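Local coordinates for protein methyl-coenzyme M reductase subunit gamma (PDB 1E6Y) that forms part of methyl-coenzyme M reductase, the nickel F430 enzyme that releases methane from methyl-coenzyme M with coenzyme B as reductant in the last step of methanogenesis, at residues R83-A88 against V136-E141; R29-E34 against R195-G200. One frame throughout, in Å; residues are numbered along the deposited sequence.

Interaction 1: R83-A88 against V136-E141; sequences RYIQFA and VQMETE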
loop_
_atom_site.group_PDB
_atom_site.type_symbol
_atom_site.label_atom_id
_atom_site.label_comp_id
_atom_site.label_asym_id
_atom_site.label_seq_id
_atom_site.Cartn_x
_atom_site.Cartn_y
_atom_site.Cartn_z
ATOM N N ARG C 83 -11.934 34.175 -14.730
ATOM C CA ARG C 83 -12.963 34.311 -13.696
ATOM C C ARG C 83 -14.258 33.675 -14.196
ATOM O O ARG C 83 -14.236 32.955 -15.196
ATOM C CB ARG C 83 -13.197 35.754 -13.296
ATOM C CG ARG C 83 -12.033 36.593 -12.832
ATOM C CD ARG C 83 -11.222 35.944 -11.729
ATOM N NE ARG C 83 -11.951 35.547 -10.536
ATOM C CZ ARG C 83 -11.916 34.325 -10.017
ATOM N NH1 ARG C 83 -12.596 34.067 -8.904
ATOM N NH2 ARG C 83 -11.226 33.343 -10.598
ATOM N N TYR C 84 -15.355 33.854 -13.467
ATOM C CA TYR C 84 -16.527 33.007 -13.678
ATOM C C TYR C 84 -17.868 33.710 -13.500
ATOM O O TYR C 84 -17.961 34.747 -12.847
ATOM C CB TYR C 84 -16.467 31.803 -12.734
ATOM C CG TYR C 84 -16.751 32.149 -11.289
ATOM C CD1 TYR C 84 -18.043 32.043 -10.770
ATOM C CD2 TYR C 84 -15.760 32.702 -10.478
ATOM C CE1 TYR C 84 -18.345 32.492 -9.490
ATOM C CE2 TYR C 84 -16.050 33.154 -9.194
ATOM C CZ TYR C 84 -17.348 33.051 -8.711
ATOM O OH TYR C 84 -17.659 33.535 -7.461
ATOM N N ILE C 85 -18.908 33.105 -14.071
ATOM C CA ILE C 85 -20.283 33.356 -13.652
ATOM C C ILE C 85 -20.965 32.015 -13.404
ATOM O O ILE C 85 -20.783 31.066 -14.170
ATOM C CB ILE C 85 -21.084 34.163 -14.715
ATOM C CG1 ILE C 85 -22.529 34.360 -14.238
ATOM C CG2 ILE C 85 -21.053 33.456 -16.065
ATOM C CD1 ILE C 85 -23.268 35.474 -14.944
ATOM N N GLN C 86 -21.671 31.915 -12.283
ATOM C CA GLN C 86 -22.307 30.665 -11.882
ATOM C C GLN C 86 -23.784 30.877 -11.556
ATOM O O GLN C 86 -24.147 31.850 -10.897
ATOM C CB GLN C 86 -21.578 30.082 -10.670
ATOM C CG GLN C 86 -22.147 28.771 -10.171
ATOM C CD GLN C 86 -21.186 28.042 -9.263
ATOM O OE1 GLN C 86 -20.409 27.208 -9.716
ATOM N NE2 GLN C 86 -21.226 28.358 -7.974
ATOM N N PHE C 87 -24.624 29.961 -12.028
ATOM C CA PHE C 87 -26.067 30.039 -11.821
ATOM C C PHE C 87 -26.584 28.823 -11.061
ATOM O O PHE C 87 -26.120 27.703 -11.273
ATOM C CB PHE C 87 -26.801 30.106 -13.165
ATOM C CG PHE C 87 -26.662 31.420 -13.876
ATOM C CD1 PHE C 87 -25.634 31.622 -14.792
ATOM C CD2 PHE C 87 -27.601 32.430 -13.688
ATOM C CE1 PHE C 87 -25.543 32.810 -15.514
ATOM C CE2 PHE C 87 -27.520 33.624 -14.406
ATOM C CZ PHE C 87 -26.489 33.813 -15.320
ATOM N N ALA C 88 -27.577 29.049 -10.208
ATOM C CA ALA C 88 -28.463 27.984 -9.747
ATOM C C ALA C 88 -29.815 28.178 -10.437
ATOM O O ALA C 88 -30.245 29.312 -10.645
ATOM C CB ALA C 88 -28.628 28.051 -8.232
ATOM N N VAL C 136 -25.178 37.812 -21.984
ATOM C CA VAL C 136 -26.228 37.116 -22.717
ATOM C C VAL C 136 -27.076 36.265 -21.773
ATOM O O VAL C 136 -28.303 36.270 -21.861
ATOM C CB VAL C 136 -25.644 36.215 -23.835
ATOM C CG1 VAL C 136 -26.768 35.513 -24.588
ATOM C CG2 VAL C 136 -24.811 37.053 -24.801
ATOM N N GLN C 137 -26.427 35.613 -20.813
ATOM C CA GLN C 137 -27.140 34.792 -19.842
ATOM C C GLN C 137 -28.016 35.634 -18.919
ATOM O O GLN C 137 -29.107 35.213 -18.544
ATOM C CB GLN C 137 -26.158 33.966 -19.013
ATOM C CG GLN C 137 -25.388 32.936 -19.816
ATOM C CD GLN C 137 -24.798 31.843 -18.947
ATOM O OE1 GLN C 137 -25.483 30.880 -18.597
ATOM N NE2 GLN C 137 -23.527 31.990 -18.583
ATOM N N MET C 138 -27.574 36.855 -18.631
ATOM C CA MET C 138 -28.308 37.755 -17.746
ATOM C C MET C 138 -29.510 38.394 -18.439
ATOM O O MET C 138 -30.541 38.628 -17.806
ATOM C CB MET C 138 -27.384 38.860 -17.219
ATOM C CG MET C 138 -26.294 38.386 -16.264
ATOM S SD MET C 138 -26.929 37.627 -14.753
ATOM C CE MET C 138 -27.353 39.083 -13.784
ATOM N N GLU C 139 -29.374 38.669 -19.736
ATOM C CA GLU C 139 -30.344 39.487 -20.462
ATOM C C GLU C 139 -31.408 38.687 -21.205
ATOM O O GLU C 139 -32.511 39.182 -21.435
ATOM C CB GLU C 139 -29.626 40.407 -21.454
ATOM C CG GLU C 139 -28.777 41.490 -20.801
ATOM C CD GLU C 139 -28.232 42.506 -21.795
ATOM O OE1 GLU C 139 -28.053 42.159 -22.981
ATOM O OE2 GLU C 139 -27.966 43.653 -21.383
ATOM N N THR C 140 -31.076 37.460 -21.593
ATOM C CA THR C 140 -31.959 36.674 -22.446
ATOM C C THR C 140 -32.818 35.682 -21.671
ATOM O O THR C 140 -32.657 35.508 -20.460
ATOM C CB THR C 140 -31.172 35.909 -23.529
ATOM O OG1 THR C 140 -30.350 34.909 -22.914
ATOM C CG2 THR C 140 -30.304 36.867 -24.334
ATOM N N GLU C 141 -33.686 34.989 -22.402
ATOM C CA GLU C 141 -34.690 34.112 -21.817
ATOM C C GLU C 141 -34.101 32.901 -21.096
ATOM O O GLU C 141 -34.806 32.231 -20.340
ATOM C CB GLU C 141 -35.659 33.635 -22.901
ATOM C CG GLU C 141 -35.003 32.800 -23.989
ATOM C CD GLU C 141 -35.993 32.285 -25.008
ATOM O OE1 GLU C 141 -35.831 32.597 -26.204
ATOM O OE2 GLU C 141 -36.931 31.561 -24.617
HETATM O O HOH W 1 -22.742 30.292 -16.222
#
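I85 and F87, on strand 82-89, both aim at the last turn of the helix that ends at E139, and the backbones stay well separated, 9.3 Å between the CA atoms of I85 and Q137. Side chains and one water span that distance. The F87 ring meets Q137 with its CE1 corner, 3.6 Å from OE1 of Q137, ring and amide planes 51° apart, while the CB of Q137 lies against CZ. Q137 OE1 takes its hydrogen bond from R101, and NE2 of Q137 passes CG2 of I85 at 3.8 Å. This is how a helix packs on one face of an antiparallel sheet: strand 82-89 is an inner strand, and V150 of the neighbouring strand extends the same apolar layer. M138, bent at chi2 (-61°) and chi3 (-80°), brings SD to 3.9 Å from CZ of F87, an oblique Met-aromatic contact. With an alanine in place of F87, the sulfur of M138 would probably lose its aromatic partner and a gap would open beside the Q137 amide. The water donates to the I85 carbonyl O at 2.9 Å and accepts from NE2 of Q137 at 3.0 Å; it lies in the plane of the F87 ring, at its edge.

Interaction 2: R29-E34 against R195-G200; sequences REISDE and RKVDLG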
loop_
_atom_site.group_PDB
_atom_site.type_symbol
_atom_site.label_atom_id
_atom_site.label_comp_id
_atom_site.label_asym_id
_atom_site.label_seq_id
_atom_site.Cartn_x
_atom_site.Cartn_y
_atom_site.Cartn_z
ATOM N N ARG C 29 -34.466 41.569 -21.250
ATOM C CA ARG C 29 -34.147 42.615 -20.292
ATOM C C ARG C 29 -32.732 43.106 -20.560
ATOM O O ARG C 29 -31.991 42.549 -21.373
ATOM C CB ARG C 29 -34.272 42.092 -18.855
ATOM C CG ARG C 29 -33.203 41.033 -18.559
ATOM C CD ARG C 29 -33.536 40.290 -17.275
ATOM N NE ARG C 29 -34.527 39.243 -17.431
ATOM C CZ ARG C 29 -34.374 38.041 -17.961
ATOM N NH1 ARG C 29 -33.195 37.640 -18.436
ATOM N NH2 ARG C 29 -35.413 37.215 -18.012
ATOM N N GLU C 30 -32.389 44.204 -19.894
ATOM C CA GLU C 30 -31.105 44.868 -20.069
ATOM C C GLU C 30 -30.333 44.891 -18.757
ATOM O O GLU C 30 -30.917 45.068 -17.690
ATOM C CB GLU C 30 -31.318 46.308 -20.544
ATOM C CG GLU C 30 -32.151 46.442 -21.804
ATOM C CD GLU C 30 -31.414 47.171 -22.906
ATOM O OE1 GLU C 30 -30.367 46.658 -23.366
ATOM O OE2 GLU C 30 -31.873 48.266 -23.302
ATOM N N ILE C 31 -29.018 44.721 -18.847
ATOM C CA ILE C 31 -28.137 44.998 -17.720
ATOM C C ILE C 31 -26.935 45.812 -18.199
ATOM O O ILE C 31 -26.363 45.526 -19.254
ATOM C CB ILE C 31 -27.668 43.684 -17.021
ATOM C CG1 ILE C 31 -26.881 44.023 -15.753
ATOM C CG2 ILE C 31 -26.832 42.831 -17.970
ATOM C CD1 ILE C 31 -26.603 42.830 -14.859
ATOM N N SER C 32 -26.641 46.903 -17.497
ATOM C CA SER C 32 -25.519 47.762 -17.862
ATOM C C SER C 32 -24.194 47.043 -17.626
ATOM O O SER C 32 -24.126 46.092 -16.844
ATOM C CB SER C 32 -25.556 49.060 -17.054
ATOM O OG SER C 32 -25.161 48.845 -15.710
ATOM N N ASP C 33 -23.142 47.511 -18.290
ATOM C CA ASP C 33 -21.817 46.918 -18.144
ATOM C C ASP C 33 -21.337 46.975 -16.698
ATOM O O ASP C 33 -20.808 45.994 -16.176
ATOM C CB ASP C 33 -20.806 47.633 -19.044
ATOM C CG ASP C 33 -21.078 47.418 -20.527
ATOM O OD1 ASP C 33 -20.525 48.186 -21.342
ATOM O OD2 ASP C 33 -21.832 46.486 -20.884
ATOM N N GLU C 34 -21.573 48.105 -16.042
ATOM C CA GLU C 34 -21.125 48.301 -14.669
ATOM C C GLU C 34 -21.905 47.452 -13.668
ATOM O O GLU C 34 -21.337 46.963 -12.692
ATOM C CB GLU C 34 -21.220 49.776 -14.280
ATOM C CG GLU C 34 -20.166 50.660 -14.938
ATOM C CD GLU C 34 -19.906 51.945 -14.169
ATOM O OE1 GLU C 34 -20.825 52.437 -13.478
ATOM O OE2 GLU C 34 -18.773 52.463 -14.253
ATOM N N ARG C 195 -24.880 49.666 -5.137
ATOM C CA ARG C 195 -26.134 49.993 -5.809
ATOM C C ARG C 195 -26.838 48.705 -6.224
ATOM O O ARG C 195 -26.239 47.829 -6.852
ATOM C CB ARG C 195 -25.877 50.871 -7.029
ATOM C CG ARG C 195 -26.668 52.164 -7.117
ATOM C CD ARG C 195 -26.902 52.639 -8.544
ATOM N NE ARG C 195 -26.019 52.036 -9.526
ATOM C CZ ARG C 195 -26.129 52.037 -10.850
ATOM N NH1 ARG C 195 -25.205 51.410 -11.576
ATOM N NH2 ARG C 195 -27.140 52.648 -11.455
ATOM N N LYS C 196 -28.111 48.584 -5.863
ATOM C CA LYS C 196 -28.887 47.410 -6.232
ATOM C C LYS C 196 -29.155 47.369 -7.731
ATOM O O LYS C 196 -29.114 48.398 -8.414
ATOM C CB LYS C 196 -30.205 47.357 -5.447
ATOM C CG LYS C 196 -31.220 48.435 -5.793
ATOM C CD LYS C 196 -32.260 48.563 -4.686
ATOM C CE LYS C 196 -33.286 49.634 -5.010
ATOM N NZ LYS C 196 -34.214 49.879 -3.870
ATOM N N VAL C 197 -29.285 46.153 -8.250
ATOM C CA VAL C 197 -29.439 45.930 -9.678
ATOM C C VAL C 197 -30.835 45.397 -9.960
ATOM O O VAL C 197 -31.271 44.416 -9.354
ATOM C CB VAL C 197 -28.383 44.921 -10.200
ATOM C CG1 VAL C 197 -28.531 44.724 -11.703
ATOM C CG2 VAL C 197 -26.985 45.418 -9.865
ATOM N N ASP C 198 -31.572 46.123 -10.793
ATOM C CA ASP C 198 -32.901 45.701 -11.216
ATOM C C ASP C 198 -32.760 44.649 -12.309
ATOM O O ASP C 198 -32.284 44.941 -13.406
ATOM C CB ASP C 198 -33.696 46.902 -11.746
ATOM C CG ASP C 198 -35.200 46.656 -11.760
ATOM O OD1 ASP C 198 -35.632 45.515 -12.033
ATOM O OD2 ASP C 198 -35.958 47.618 -11.506
ATOM N N LEU C 199 -33.150 43.421 -11.989
ATOM C CA LEU C 199 -33.061 42.317 -12.935
ATOM C C LEU C 199 -34.409 42.036 -13.592
ATOM O O LEU C 199 -34.612 40.976 -14.190
ATOM C CB LEU C 199 -32.533 41.063 -12.231
ATOM C CG LEU C 199 -31.113 41.183 -11.667
ATOM C CD1 LEU C 199 -30.715 39.891 -10.982
ATOM C CD2 LEU C 199 -30.138 41.518 -12.788
ATOM N N GLY C 200 -35.322 42.999 -13.479
ATOM C CA GLY C 200 -36.568 42.949 -14.223
ATOM C C GLY C 200 -37.665 42.134 -13.569
ATOM O O GLY C 200 -37.435 41.440 -12.576
HETATM O O HOH W 2 -32.604 43.609 -16.009
HETATM O O HOH W 3 -30.365 45.607 -15.036
HETATM O O HOH W 4 -25.486 51.240 -14.316
#
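R29 and L199 make the closest approach, CD of R29 lying 3.3 Å from the carbonyl O of L199. The arginine leaves its backbone with CG between N and the carbonyl carbon (chi1 67°) and bends at chi3, which carries the chain past this oxygen; its guanidinium goes on to the carbonyl oxygens of M138 and T140. The apolar part of the contact centres on I31, whose CD1 stands 4.2 Å from CG1 of V197 and 4.3 Å from CD2 of L199. Along the polar rim, the carbonyl oxygens of E30 and D198 are both acceptors, and two waters bridge them. A third water links OG of S32 to NH1 of R195. In the next shell, E139 and K135 hold the backbone N and O of I31, and D35 forms a salt bridge with R195. D198 OD1 accepts from the backbone N of G200 at 2.9 Å, with T181 OG1 as another partner, and turns the backbone at L199-G200, where G200 has positive phi. Two motifs frame a water-bridged contact between a loop and strand 192-198, outermost in this chain's three-stranded sheet: S32 as N-cap of helix 33-40, and the Asx turn at D198.

In the fold
After helix 12-22 the chain lays down 29-34, which leads into helix 33-40, and then strand 82-89. Helix 127-139 returns to that strand and closes interaction 1, a loop of 47 intervening residues. Only much later does 195-200 come back to 29-34, so interaction 2 closes a far longer loop with interaction 1 nested inside it. The two are joined directly: CE of M138 packs on CD2 of L199 at 3.8 Å. The end of helix 127-139 therefore ties the four-stranded sheet at the core to the N-terminal loop and the outer three-stranded sheet.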